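Local coordinates for protein nucleoporin NUP170 (Chaetomium thermophilum, PDB 5HAX) that probably serves as a scaffold component of the nuclear pore complex, joining a beta-propeller to an alpha-helical region, at residues A[21-26]-A[413-418]; A[384-389]-A[472-477]; A[558-563]-A[585-590]. All coordinates share one frame; numbering follows the deposited sequence.

Contact 1 (A[21-26]-A[413-418]); sequences DSYPDL and RIKVTQ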
ATOM      1  N   ASP A  21     -14.784   6.441   6.540  1.00 45.31           N
ATOM      2  CA  ASP A  21     -13.959   7.519   6.012  1.00 45.02           C
ATOM      3  C   ASP A  21     -13.566   8.537   7.075  1.00 44.22           C
ATOM      4  O   ASP A  21     -12.854   9.496   6.757  1.00 46.58           O
ATOM      5  CB  ASP A  21     -14.686   8.229   4.863  1.00 48.37           C
ATOM      6  CG  ASP A  21     -14.673   7.424   3.574  1.00 51.76           C
ATOM      7  OD1 ASP A  21     -13.717   6.649   3.354  1.00 50.28           O
ATOM      8  OD2 ASP A  21     -15.620   7.573   2.774  1.00 53.59           O
ATOM      9  N   SER A  22     -14.012   8.356   8.316  1.00 42.64           N
ATOM     10  CA  SER A  22     -13.597   9.192   9.433  1.00 55.68           C
ATOM     11  C   SER A  22     -12.488   8.545  10.255  1.00 49.97           C
ATOM     12  O   SER A  22     -12.202   9.010  11.364  1.00 44.01           O
ATOM     13  CB  SER A  22     -14.799   9.509  10.326  1.00 47.04           C
ATOM     14  OG  SER A  22     -15.228   8.360  11.034  1.00 54.72           O
ATOM     15  N   TYR A  23     -11.871   7.484   9.741  1.00 50.40           N
ATOM     16  CA  TYR A  23     -10.761   6.850  10.437  1.00 42.87           C
ATOM     17  C   TYR A  23      -9.644   7.870  10.658  1.00 33.60           C
ATOM     18  O   TYR A  23      -9.298   8.608   9.726  1.00 40.17           O
ATOM     19  CB  TYR A  23     -10.242   5.655   9.636  1.00 44.17           C
ATOM     20  CG  TYR A  23      -9.044   4.976  10.261  1.00 43.75           C
ATOM     21  CD1 TYR A  23      -9.207   4.006  11.237  1.00 40.40           C
ATOM     22  CD2 TYR A  23      -7.755   5.309   9.877  1.00 45.69           C
ATOM     23  CE1 TYR A  23      -8.119   3.385  11.813  1.00 42.69           C
ATOM     24  CE2 TYR A  23      -6.659   4.692  10.446  1.00 35.36           C
ATOM     25  CZ  TYR A  23      -6.848   3.732  11.415  1.00 47.26           C
ATOM     26  OH  TYR A  23      -5.765   3.113  11.993  1.00 42.35           O
ATOM     27  N   PRO A  24      -9.062   7.945  11.859  1.00 46.47           N
ATOM     28  CA  PRO A  24      -8.120   9.033  12.161  1.00 47.54           C
ATOM     29  C   PRO A  24      -6.960   9.114  11.176  1.00 46.33           C
ATOM     30  O   PRO A  24      -6.406   8.099  10.748  1.00 44.35           O
ATOM     31  CB  PRO A  24      -7.625   8.686  13.569  1.00 42.34           C
ATOM     32  CG  PRO A  24      -8.706   7.876  14.165  1.00 49.10           C
ATOM     33  CD  PRO A  24      -9.319   7.100  13.038  1.00 43.83           C
ATOM     34  N   ASP A  25      -6.596  10.344  10.824  1.00 41.33           N
ATOM     35  CA  ASP A  25      -5.432  10.597   9.992  1.00 42.16           C
ATOM     36  C   ASP A  25      -4.154  10.497  10.821  1.00 39.64           C
ATOM     37  O   ASP A  25      -4.171  10.581  12.052  1.00 40.03           O
ATOM     38  CB  ASP A  25      -5.523  11.976   9.340  1.00 38.39           C
ATOM     39  CG  ASP A  25      -5.682  13.094  10.355  1.00 47.54           C
ATOM     40  OD1 ASP A  25      -4.665  13.711  10.727  1.00 55.81           O
ATOM     41  OD2 ASP A  25      -6.824  13.355  10.785  1.00 56.90           O
ATOM     42  N   LEU A  26      -3.031  10.322  10.118  1.00 41.16           N
ATOM     43  CA  LEU A  26      -1.752  10.095  10.785  1.00 37.69           C
ATOM     44  C   LEU A  26      -1.391  11.245  11.720  1.00 41.94           C
ATOM     45  O   LEU A  26      -0.921  11.013  12.840  1.00 38.26           O
ATOM     46  CB  LEU A  26      -0.650   9.897   9.745  1.00 40.20           C
ATOM     47  CG  LEU A  26       0.720   9.509  10.304  1.00 39.34           C
ATOM     48  CD1 LEU A  26       0.691   8.073  10.799  1.00 41.94           C
ATOM     49  CD2 LEU A  26       1.813   9.705   9.264  1.00 44.68           C
ATOM     50  N   ARG A 413      -7.557  -0.846  17.154  1.00 44.25           N
ATOM     51  CA  ARG A 413      -7.570  -0.039  18.370  1.00 45.82           C
ATOM     52  C   ARG A 413      -7.656   1.447  18.043  1.00 42.88           C
ATOM     53  O   ARG A 413      -8.320   2.207  18.757  1.00 48.08           O
ATOM     54  CB  ARG A 413      -6.328  -0.337  19.206  1.00 50.34           C
ATOM     55  CG  ARG A 413      -6.407   0.165  20.640  1.00 60.36           C
ATOM     56  CD  ARG A 413      -5.171  -0.223  21.443  1.00 58.23           C
ATOM     57  NE  ARG A 413      -4.824  -1.633  21.279  1.00 70.04           N
ATOM     58  CZ  ARG A 413      -5.377  -2.632  21.961  1.00 78.02           C
ATOM     59  NH1 ARG A 413      -6.318  -2.391  22.865  1.00 84.14           N
ATOM     60  NH2 ARG A 413      -4.989  -3.882  21.736  1.00 72.81           N
ATOM     61  N   ILE A 414      -6.997   1.878  16.965  1.00 44.40           N
ATOM     62  CA  ILE A 414      -7.040   3.285  16.571  1.00 44.45           C
ATOM     63  C   ILE A 414      -8.458   3.682  16.179  1.00 45.72           C
ATOM     64  O   ILE A 414      -8.910   4.799  16.465  1.00 46.49           O
ATOM     65  CB  ILE A 414      -6.044   3.547  15.423  1.00 39.67           C
ATOM     66  CG1 ILE A 414      -4.603   3.360  15.913  1.00 46.67           C
ATOM     67  CG2 ILE A 414      -6.229   4.955  14.855  1.00 45.20           C
ATOM     68  CD1 ILE A 414      -3.563   3.403  14.804  1.00 48.43           C
ATOM     69  N   LYS A 415      -9.180   2.782  15.511  1.00 46.66           N
ATOM     70  CA  LYS A 415     -10.518   3.104  15.031  1.00 46.49           C
ATOM     71  C   LYS A 415     -11.514   3.228  16.179  1.00 51.01           C
ATOM     72  O   LYS A 415     -12.433   4.052  16.114  1.00 46.68           O
ATOM     73  CB  LYS A 415     -10.976   2.039  14.034  1.00 43.63           C
ATOM     74  CG  LYS A 415     -12.370   2.255  13.470  1.00 47.84           C
ATOM     75  CD  LYS A 415     -12.662   1.271  12.347  1.00 48.38           C
ATOM     76  CE  LYS A 415     -14.075   1.440  11.805  1.00 62.87           C
ATOM     77  NZ  LYS A 415     -15.111   1.036  12.798  1.00 63.50           N
ATOM     78  N   VAL A 416     -11.338   2.434  17.237  1.00 49.78           N
ATOM     79  CA  VAL A 416     -12.260   2.442  18.369  1.00 54.00           C
ATOM     80  C   VAL A 416     -11.918   3.510  19.404  1.00 55.56           C
ATOM     81  O   VAL A 416     -12.805   3.926  20.164  1.00 55.74           O
ATOM     82  CB  VAL A 416     -12.271   1.049  19.029  1.00 49.70           C
ATOM     83  CG1 VAL A 416     -13.145   1.020  20.281  1.00 77.37           C
ATOM     84  CG2 VAL A 416     -12.748   0.008  18.035  1.00 65.73           C
ATOM     85  N   THR A 417     -10.669   3.974  19.448  1.00 56.92           N
ATOM     86  CA  THR A 417     -10.229   4.896  20.489  1.00 51.43           C
ATOM     87  C   THR A 417     -11.116   6.132  20.551  1.00 54.78           C
ATOM     88  O   THR A 417     -11.411   6.756  19.527  1.00 47.95           O
ATOM     89  CB  THR A 417      -8.777   5.307  20.240  1.00 48.57           C
ATOM     90  OG1 THR A 417      -7.932   4.155  20.340  1.00 47.61           O
ATOM     91  CG2 THR A 417      -8.322   6.354  21.255  1.00 57.99           C
ATOM     92  N   GLN A 418     -11.526   6.483  21.764  1.00 57.38           N
ATOM     93  CA  GLN A 418     -12.351   7.659  22.002  1.00 63.71           C
ATOM     94  C   GLN A 418     -12.009   8.244  23.373  1.00 56.83           C
ATOM     95  O   GLN A 418     -11.830   7.496  24.334  1.00 61.75           O
ATOM     96  CB  GLN A 418     -13.837   7.296  21.930  1.00 63.50           C
ATOM     97  CG  GLN A 418     -14.687   8.288  21.156  1.00 73.90           C
ATOM     98  CD  GLN A 418     -14.320   8.346  19.687  1.00 73.55           C
ATOM     99  OE1 GLN A 418     -14.273   7.319  19.007  1.00 81.19           O
ATOM    100  NE2 GLN A 418     -14.053   9.547  19.188  1.00 72.53           N
TER

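Contact 2 (A[384-389]-A[472-477]); sequences FRFSPG and GEFAVL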
ATOM      1  N   PHE A 384      12.421   0.516   6.174  1.00 33.75           N
ATOM      2  CA  PHE A 384      11.445   0.829   5.138  1.00 35.92           C
ATOM      3  C   PHE A 384      10.087   1.089   5.772  1.00 39.23           C
ATOM      4  O   PHE A 384       9.712   0.426   6.744  1.00 38.96           O
ATOM      5  CB  PHE A 384      11.321  -0.319   4.126  1.00 40.64           C
ATOM      6  CG  PHE A 384      12.634  -0.775   3.554  1.00 41.13           C
ATOM      7  CD1 PHE A 384      13.095  -0.266   2.353  1.00 44.70           C
ATOM      8  CD2 PHE A 384      13.405  -1.719   4.216  1.00 42.46           C
ATOM      9  CE1 PHE A 384      14.303  -0.685   1.825  1.00 40.91           C
ATOM     10  CE2 PHE A 384      14.612  -2.140   3.692  1.00 43.43           C
ATOM     11  CZ  PHE A 384      15.060  -1.622   2.495  1.00 43.62           C
ATOM     12  N   ARG A 385       9.350   2.051   5.213  1.00 38.55           N
ATOM     13  CA  ARG A 385       7.974   2.325   5.615  1.00 42.27           C
ATOM     14  C   ARG A 385       7.092   2.360   4.377  1.00 44.17           C
ATOM     15  O   ARG A 385       7.442   2.993   3.376  1.00 44.20           O
ATOM     16  CB  ARG A 385       7.849   3.649   6.378  1.00 47.62           C
ATOM     17  CG  ARG A 385       6.438   3.924   6.902  1.00 46.84           C
ATOM     18  CD  ARG A 385       6.275   5.362   7.384  1.00 38.40           C
ATOM     19  NE  ARG A 385       4.952   5.603   7.958  1.00 41.45           N
ATOM     20  CZ  ARG A 385       3.865   5.910   7.252  1.00 40.92           C
ATOM     21  NH1 ARG A 385       3.922   6.011   5.930  1.00 39.89           N
ATOM     22  NH2 ARG A 385       2.708   6.110   7.872  1.00 40.80           N
ATOM     23  N   PHE A 386       5.949   1.679   4.455  1.00 38.85           N
ATOM     24  CA  PHE A 386       4.939   1.691   3.406  1.00 41.37           C
ATOM     25  C   PHE A 386       3.606   2.104   4.008  1.00 34.64           C
ATOM     26  O   PHE A 386       3.255   1.671   5.110  1.00 37.71           O
ATOM     27  CB  PHE A 386       4.805   0.314   2.740  1.00 40.72           C
ATOM     28  CG  PHE A 386       6.101  -0.237   2.224  1.00 38.67           C
ATOM     29  CD1 PHE A 386       6.591   0.153   0.991  1.00 39.90           C
ATOM     30  CD2 PHE A 386       6.828  -1.150   2.969  1.00 44.25           C
ATOM     31  CE1 PHE A 386       7.781  -0.351   0.512  1.00 41.84           C
ATOM     32  CE2 PHE A 386       8.020  -1.658   2.493  1.00 39.41           C
ATOM     33  CZ  PHE A 386       8.496  -1.258   1.264  1.00 42.70           C
ATOM     34  N   SER A 387       2.876   2.958   3.293  1.00 37.45           N
ATOM     35  CA  SER A 387       1.532   3.341   3.709  1.00 40.09           C
ATOM     36  C   SER A 387       0.696   2.082   3.921  1.00 37.08           C
ATOM     37  O   SER A 387       0.807   1.134   3.143  1.00 36.33           O
ATOM     38  CB  SER A 387       0.868   4.247   2.669  1.00 41.29           C
ATOM     39  OG  SER A 387       1.600   5.445   2.479  1.00 43.01           O
ATOM     40  N   PRO A 388      -0.149   2.063   4.966  1.00 37.04           N
ATOM     41  CA  PRO A 388      -0.455   3.132   5.921  1.00 38.42           C
ATOM     42  C   PRO A 388       0.459   3.147   7.150  1.00 39.81           C
ATOM     43  O   PRO A 388       0.068   3.693   8.183  1.00 37.68           O
ATOM     44  CB  PRO A 388      -1.892   2.814   6.321  1.00 41.81           C
ATOM     45  CG  PRO A 388      -1.926   1.323   6.316  1.00 42.90           C
ATOM     46  CD  PRO A 388      -0.958   0.863   5.240  1.00 39.95           C
ATOM     47  N   GLY A 389       1.651   2.559   7.045  1.00 40.27           N
ATOM     48  CA  GLY A 389       2.600   2.585   8.145  1.00 36.05           C
ATOM     49  C   GLY A 389       3.328   1.278   8.393  1.00 40.99           C
ATOM     50  O   GLY A 389       3.990   1.128   9.425  1.00 44.17           O
ATOM     51  N   GLY A 472      -1.411  -6.539   1.433  1.00 42.55           N
ATOM     52  CA  GLY A 472      -0.099  -6.142   0.953  1.00 42.15           C
ATOM     53  C   GLY A 472       0.905  -7.275   1.080  1.00 41.34           C
ATOM     54  O   GLY A 472       0.916  -8.015   2.066  1.00 37.43           O
ATOM     55  N   GLU A 473       1.747  -7.414   0.057  1.00 38.56           N
ATOM     56  CA  GLU A 473       2.830  -8.383   0.050  1.00 44.90           C
ATOM     57  C   GLU A 473       4.133  -7.662  -0.260  1.00 41.10           C
ATOM     58  O   GLU A 473       4.158  -6.701  -1.036  1.00 41.34           O
ATOM     59  CB  GLU A 473       2.586  -9.509  -0.968  1.00 42.72           C
ATOM     60  CG  GLU A 473       1.387 -10.383  -0.630  1.00 48.28           C
ATOM     61  CD  GLU A 473       1.305 -11.637  -1.479  1.00 52.67           C
ATOM     62  OE1 GLU A 473       2.161 -11.824  -2.370  1.00 52.02           O
ATOM     63  OE2 GLU A 473       0.379 -12.442  -1.247  1.00 54.23           O
ATOM     64  N   PHE A 474       5.214  -8.136   0.353  1.00 40.69           N
ATOM     65  CA  PHE A 474       6.507  -7.465   0.294  1.00 41.55           C
ATOM     66  C   PHE A 474       7.593  -8.482  -0.013  1.00 44.84           C
ATOM     67  O   PHE A 474       7.668  -9.532   0.633  1.00 40.43           O
ATOM     68  CB  PHE A 474       6.802  -6.748   1.613  1.00 38.97           C
ATOM     69  CG  PHE A 474       5.651  -5.932   2.117  1.00 39.66           C
ATOM     70  CD1 PHE A 474       5.546  -4.587   1.802  1.00 43.69           C
ATOM     71  CD2 PHE A 474       4.660  -6.517   2.886  1.00 47.12           C
ATOM     72  CE1 PHE A 474       4.479  -3.837   2.258  1.00 41.00           C
ATOM     73  CE2 PHE A 474       3.592  -5.774   3.342  1.00 45.83           C
ATOM     74  CZ  PHE A 474       3.502  -4.431   3.028  1.00 40.91           C
ATOM     75  N   ALA A 475       8.423  -8.167  -1.003  1.00 39.92           N
ATOM     76  CA  ALA A 475       9.536  -9.023  -1.393  1.00 42.53           C
ATOM     77  C   ALA A 475      10.782  -8.595  -0.628  1.00 39.87           C
ATOM     78  O   ALA A 475      11.238  -7.455  -0.771  1.00 39.34           O
ATOM     79  CB  ALA A 475       9.771  -8.942  -2.900  1.00 41.25           C
ATOM     80  N   VAL A 476      11.326  -9.505   0.175  1.00 38.10           N
ATOM     81  CA  VAL A 476      12.528  -9.259   0.965  1.00 41.24           C
ATOM     82  C   VAL A 476      13.679  -9.938   0.229  1.00 42.16           C
ATOM     83  O   VAL A 476      13.812 -11.165   0.258  1.00 42.22           O
ATOM     84  CB  VAL A 476      12.385  -9.783   2.398  1.00 39.99           C
ATOM     85  CG1 VAL A 476      13.661  -9.520   3.197  1.00 40.99           C
ATOM     86  CG2 VAL A 476      11.187  -9.147   3.077  1.00 43.60           C
ATOM     87  N   LEU A 477      14.517  -9.140  -0.428  1.00 40.97           N
ATOM     88  CA  LEU A 477      15.667  -9.670  -1.149  1.00 41.88           C
ATOM     89  C   LEU A 477      16.840  -9.852  -0.196  1.00 45.30           C
ATOM     90  O   LEU A 477      17.239  -8.907   0.492  1.00 40.89           O
ATOM     91  CB  LEU A 477      16.058  -8.734  -2.291  1.00 42.85           C
ATOM     92  CG  LEU A 477      17.347  -9.072  -3.051  1.00 49.06           C
ATOM     93  CD1 LEU A 477      17.197 -10.373  -3.827  1.00 44.32           C
ATOM     94  CD2 LEU A 477      17.736  -7.930  -3.977  1.00 45.29           C
TER

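Contact 3 (A[558-563]-A[585-590]); sequences AAFIEY and SSRHDA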
ATOM      1  N   ALA A 558     -21.304 -19.800  14.437  1.00 53.87           N
ATOM      2  CA  ALA A 558     -21.693 -19.898  15.840  1.00 58.29           C
ATOM      3  C   ALA A 558     -21.355 -18.621  16.597  1.00 61.13           C
ATOM      4  O   ALA A 558     -22.106 -18.198  17.484  1.00 60.78           O
ATOM      5  CB  ALA A 558     -21.011 -21.102  16.488  1.00 59.18           C
ATOM      6  N   ALA A 559     -20.228 -17.989  16.262  1.00 57.54           N
ATOM      7  CA  ALA A 559     -19.852 -16.748  16.927  1.00 53.39           C
ATOM      8  C   ALA A 559     -20.768 -15.604  16.513  1.00 50.38           C
ATOM      9  O   ALA A 559     -21.106 -14.741  17.330  1.00 57.03           O
ATOM     10  CB  ALA A 559     -18.394 -16.408  16.614  1.00 57.27           C
ATOM     11  N   PHE A 560     -21.177 -15.584  15.243  1.00 50.66           N
ATOM     12  CA  PHE A 560     -22.077 -14.541  14.758  1.00 52.66           C
ATOM     13  C   PHE A 560     -23.426 -14.610  15.463  1.00 55.44           C
ATOM     14  O   PHE A 560     -24.022 -13.575  15.786  1.00 55.26           O
ATOM     15  CB  PHE A 560     -22.241 -14.684  13.244  1.00 49.87           C
ATOM     16  CG  PHE A 560     -23.095 -13.619  12.612  1.00 50.58           C
ATOM     17  CD1 PHE A 560     -24.376 -13.909  12.174  1.00 53.68           C
ATOM     18  CD2 PHE A 560     -22.609 -12.334  12.438  1.00 47.84           C
ATOM     19  CE1 PHE A 560     -25.158 -12.937  11.583  1.00 54.32           C
ATOM     20  CE2 PHE A 560     -23.389 -11.358  11.847  1.00 47.09           C
ATOM     21  CZ  PHE A 560     -24.665 -11.659  11.420  1.00 53.25           C
ATOM     22  N   ILE A 561     -23.917 -15.822  15.719  1.00 59.87           N
ATOM     23  CA  ILE A 561     -25.202 -15.997  16.390  1.00 60.89           C
ATOM     24  C   ILE A 561     -25.076 -15.718  17.884  1.00 61.95           C
ATOM     25  O   ILE A 561     -25.817 -14.903  18.444  1.00 64.36           O
ATOM     26  CB  ILE A 561     -25.733 -17.421  16.131  1.00 59.94           C
ATOM     27  CG1 ILE A 561     -26.081 -17.599  14.650  1.00 60.73           C
ATOM     28  CG2 ILE A 561     -26.952 -17.719  17.004  1.00 70.40           C
ATOM     29  CD1 ILE A 561     -26.316 -19.043  14.245  1.00 64.11           C
ATOM     30  N   GLU A 562     -24.129 -16.387  18.546  1.00 60.23           N
ATOM     31  CA  GLU A 562     -24.107 -16.419  20.006  1.00 61.44           C
ATOM     32  C   GLU A 562     -23.710 -15.081  20.618  1.00 64.58           C
ATOM     33  O   GLU A 562     -24.185 -14.743  21.709  1.00 60.90           O
ATOM     34  CB  GLU A 562     -23.150 -17.512  20.483  1.00 65.53           C
ATOM     35  CG  GLU A 562     -23.636 -18.927  20.213  1.00 69.25           C
ATOM     36  CD  GLU A 562     -24.745 -19.353  21.156  1.00 84.17           C
ATOM     37  OE1 GLU A 562     -25.762 -19.896  20.675  1.00 84.29           O
ATOM     38  OE2 GLU A 562     -24.597 -19.150  22.381  1.00 83.59           O
ATOM     39  N   TYR A 563     -22.842 -14.316  19.954  1.00 58.21           N
ATOM     40  CA  TYR A 563     -22.272 -13.103  20.533  1.00 59.51           C
ATOM     41  C   TYR A 563     -22.703 -11.843  19.790  1.00 58.90           C
ATOM     42  O   TYR A 563     -22.102 -10.780  19.983  1.00 53.02           O
ATOM     43  CB  TYR A 563     -20.748 -13.206  20.563  1.00 61.27           C
ATOM     44  CG  TYR A 563     -20.239 -14.533  21.083  1.00 59.57           C
ATOM     45  CD1 TYR A 563     -20.428 -14.901  22.408  1.00 70.11           C
ATOM     46  CD2 TYR A 563     -19.563 -15.413  20.250  1.00 63.35           C
ATOM     47  CE1 TYR A 563     -19.963 -16.113  22.887  1.00 73.50           C
ATOM     48  CE2 TYR A 563     -19.094 -16.627  20.719  1.00 61.94           C
ATOM     49  CZ  TYR A 563     -19.297 -16.971  22.037  1.00 70.38           C
ATOM     50  OH  TYR A 563     -18.830 -18.179  22.507  1.00 83.20           O
ATOM     51  N   SER A 585     -29.020  -4.290  17.365  1.00 55.12           N
ATOM     52  CA  SER A 585     -28.002  -5.201  17.864  1.00 61.32           C
ATOM     53  C   SER A 585     -26.679  -4.990  17.132  1.00 61.35           C
ATOM     54  O   SER A 585     -26.620  -4.417  16.041  1.00 55.49           O
ATOM     55  CB  SER A 585     -28.450  -6.653  17.700  1.00 58.16           C
ATOM     56  OG  SER A 585     -28.431  -7.043  16.336  1.00 58.20           O
ATOM     57  N   SER A 586     -25.601  -5.466  17.758  1.00 60.59           N
ATOM     58  CA  SER A 586     -24.305  -5.483  17.094  1.00 62.61           C
ATOM     59  C   SER A 586     -24.303  -6.428  15.903  1.00 58.42           C
ATOM     60  O   SER A 586     -23.498  -6.250  14.983  1.00 51.53           O
ATOM     61  CB  SER A 586     -23.214  -5.886  18.086  1.00 50.85           C
ATOM     62  OG  SER A 586     -23.140  -4.957  19.154  1.00 70.56           O
ATOM     63  N   ARG A 587     -25.192  -7.422  15.905  1.00 58.45           N
ATOM     64  CA  ARG A 587     -25.340  -8.304  14.754  1.00 58.88           C
ATOM     65  C   ARG A 587     -25.827  -7.532  13.534  1.00 57.69           C
ATOM     66  O   ARG A 587     -25.356  -7.763  12.414  1.00 54.41           O
ATOM     67  CB  ARG A 587     -26.309  -9.432  15.109  1.00 61.04           C
ATOM     68  CG  ARG A 587     -26.267 -10.632  14.188  1.00 60.04           C
ATOM     69  CD  ARG A 587     -27.232 -11.719  14.655  1.00 61.71           C
ATOM     70  NE  ARG A 587     -26.876 -12.262  15.968  1.00 66.98           N
ATOM     71  CZ  ARG A 587     -27.365 -11.832  17.129  1.00 62.48           C
ATOM     72  NH1 ARG A 587     -26.972 -12.402  18.261  1.00 64.96           N
ATOM     73  NH2 ARG A 587     -28.242 -10.837  17.173  1.00 61.32           N
ATOM     74  N   HIS A 588     -26.765  -6.602  13.733  1.00 55.21           N
ATOM     75  CA  HIS A 588     -27.261  -5.791  12.626  1.00 52.18           C
ATOM     76  C   HIS A 588     -26.181  -4.856  12.098  1.00 50.27           C
ATOM     77  O   HIS A 588     -25.949  -4.780  10.886  1.00 48.29           O
ATOM     78  CB  HIS A 588     -28.479  -4.980  13.063  1.00 49.63           C
ATOM     79  CG  HIS A 588     -28.821  -3.866  12.124  1.00 50.14           C
ATOM     80  ND1 HIS A 588     -28.227  -2.623  12.196  1.00 47.80           N
ATOM     81  CD2 HIS A 588     -29.677  -3.813  11.077  1.00 48.46           C
ATOM     82  CE1 HIS A 588     -28.710  -1.851  11.240  1.00 47.11           C
ATOM     83  NE2 HIS A 588     -29.593  -2.548  10.547  1.00 51.85           N
ATOM     84  N   ASP A 589     -25.531  -4.110  12.995  1.00 49.03           N
ATOM     85  CA  ASP A 589     -24.483  -3.188  12.571  1.00 52.69           C
ATOM     86  C   ASP A 589     -23.377  -3.926  11.828  1.00 49.70           C
ATOM     87  O   ASP A 589     -22.812  -3.405  10.859  1.00 46.68           O
ATOM     88  CB  ASP A 589     -23.916  -2.448  13.785  1.00 52.80           C
ATOM     89  CG  ASP A 589     -24.984  -1.706  14.571  1.00 56.71           C
ATOM     90  OD1 ASP A 589     -25.973  -1.250  13.958  1.00 56.72           O
ATOM     91  OD2 ASP A 589     -24.836  -1.581  15.805  1.00 60.64           O
ATOM     92  N   ALA A 590     -23.071  -5.153  12.260  1.00 49.11           N
ATOM     93  CA  ALA A 590     -22.061  -5.955  11.579  1.00 46.50           C
ATOM     94  C   ALA A 590     -22.485  -6.284  10.154  1.00 53.80           C
ATOM     95  O   ALA A 590     -21.670  -6.220   9.226  1.00 46.60           O
ATOM     96  CB  ALA A 590     -21.799  -7.239  12.367  1.00 48.41           C
TER

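Contact 1 (A[21-26]-A[413-418])
Tyr23 points its ring across the end of helix 411-416, its edge toward Lys415 CB and its hydroxyl end at the CG2 methyl of Ile414. Its CG stands anti to the backbone N (chi1 177°), which swings the ring from the loop toward the helix. From CB outward, the first ring atom to touch is CD1, with Lys415 CB 3.8 Å away and near the ring plane. CE1 comes next, 3.9 Å from Lys415 N. At the far end CZ lies 3.7 Å from Ile414 CG2, and OH reaches the same methyl at 3.4 Å; this branch approaches the ring obliquely. Pro24 adds a second apolar surface, its CG sitting 3.9 Å from Ile414 CG2, so one methyl is shared by both loop residues. Lys415 contributes its CB here, while its NZ turns off to a salt bridge with Glu524. The loop follows helix 5-20, and helix 411-416 links strands 403-409 and 427-433, so the N-terminal segment is laid against a helix that connects two strands of a propeller blade. No hydrogen bond crosses between the two segments: they hold together by apolar fit, with the lysine charge paired elsewhere.

Contact 2 (A[384-389]-A[472-477])
Phe386 and Phe474 make this contact between them, their side chains reaching past each other from facing strands. The tight part is along one side of the Phe386 ring, where its CD2 comes to 3.6 Å from Phe474 CE1 and its CE2 to 3.9 Å from Phe474 CD1. Phe474 CD1 thus lies over a face of Phe386, but with centroids 5.3 Å apart and planes at 38° the pair is oblique. In Phe386, CG lies anti to the carbonyl carbon (chi1 -54°), and the ring is aimed across at the other strand. Away from this patch the contact is loose: the nearest CA atoms, Phe386 CA and Gly472 CA, are 9.6 Å apart, and Phe386 remains partly exposed while Phe474 is buried. Cut back to an alanine, Phe386 would no longer cover CD1 and CE1 of Phe474, which would probably open a gap between the two strands. Strand 380-386 is the outermost strand of one propeller blade and strand 473-478 an inner strand of the next, so the rings pack blade on blade. Phe474 also meets the ring of Phe392 from the neighbouring strand 390-395 and touches Leu445 on strand 440-445.

Contact 3 (A[558-563]-A[585-590])
Phe560 is where helix 549-562 first meets Arg587 on helix 586-599. Its ring takes the arginine's aliphatic part over one face: Arg587 CG lies 3.8 Å from the ring centroid, a CH-pi contact, and just 3.4 Å from Phe560 CZ. At the ring edge, Ala590 CB stands 4.4 Å from Phe560 CE2, and Ile526 and Leu530 of helix 522-533 pack on the same phenylalanine. The Phe560 carbonyl is used as well, its O accepting from Arg587 NE at 3.1 Å. Arg587 bends at chi3 (-63°), turning the guanidinium nearly perpendicular to the ring and toward the backbone of helix 549-562. One residue on, Ile561 O accepts from Arg587 NH1 at 2.8 Å, with an N-H...O angle of 153°. Two consecutive helices are here turned back on each other, their segment axes at 130°, consistent with the alpha-solenoid-like stacks of such nucleoporins; the arginine grips carbonyls in the last turn of the first, and its positive charge would probably suit that helix end. Arg587 NH2 carries on to Gly565 O just beyond. Ile561 directs its side chain to the loop at Thr645, Ile646 and Gln647. Tyr563, the first residue to leave helical geometry, turns its side chain to Leu509, Glu510 and Val513 of helix 506-520.

Contact 2 lies near the centre of the chain, between neighbouring propeller blades, whereas contact 3 belongs to the helical region, with about 34 Å between their centres. Contact 1 sits between the two in space, its centre about 22 Å from each. It touches contact 2 where Leu26 CD2 lies 4.0 Å from Arg385 NH2, and it shares a blade with it, since helix 411-416 connects two strands of the sheet whose edge strand is 380-386. Along the chain contacts 1 and 2 cross, while contact 3 follows both. Helix 522-533 connects contact 1 with contact 3: Glu524 pairs with Lys415, and Ile526 packs on Phe560. The N-terminal segment and this helix thus probably tie propeller and helical region together.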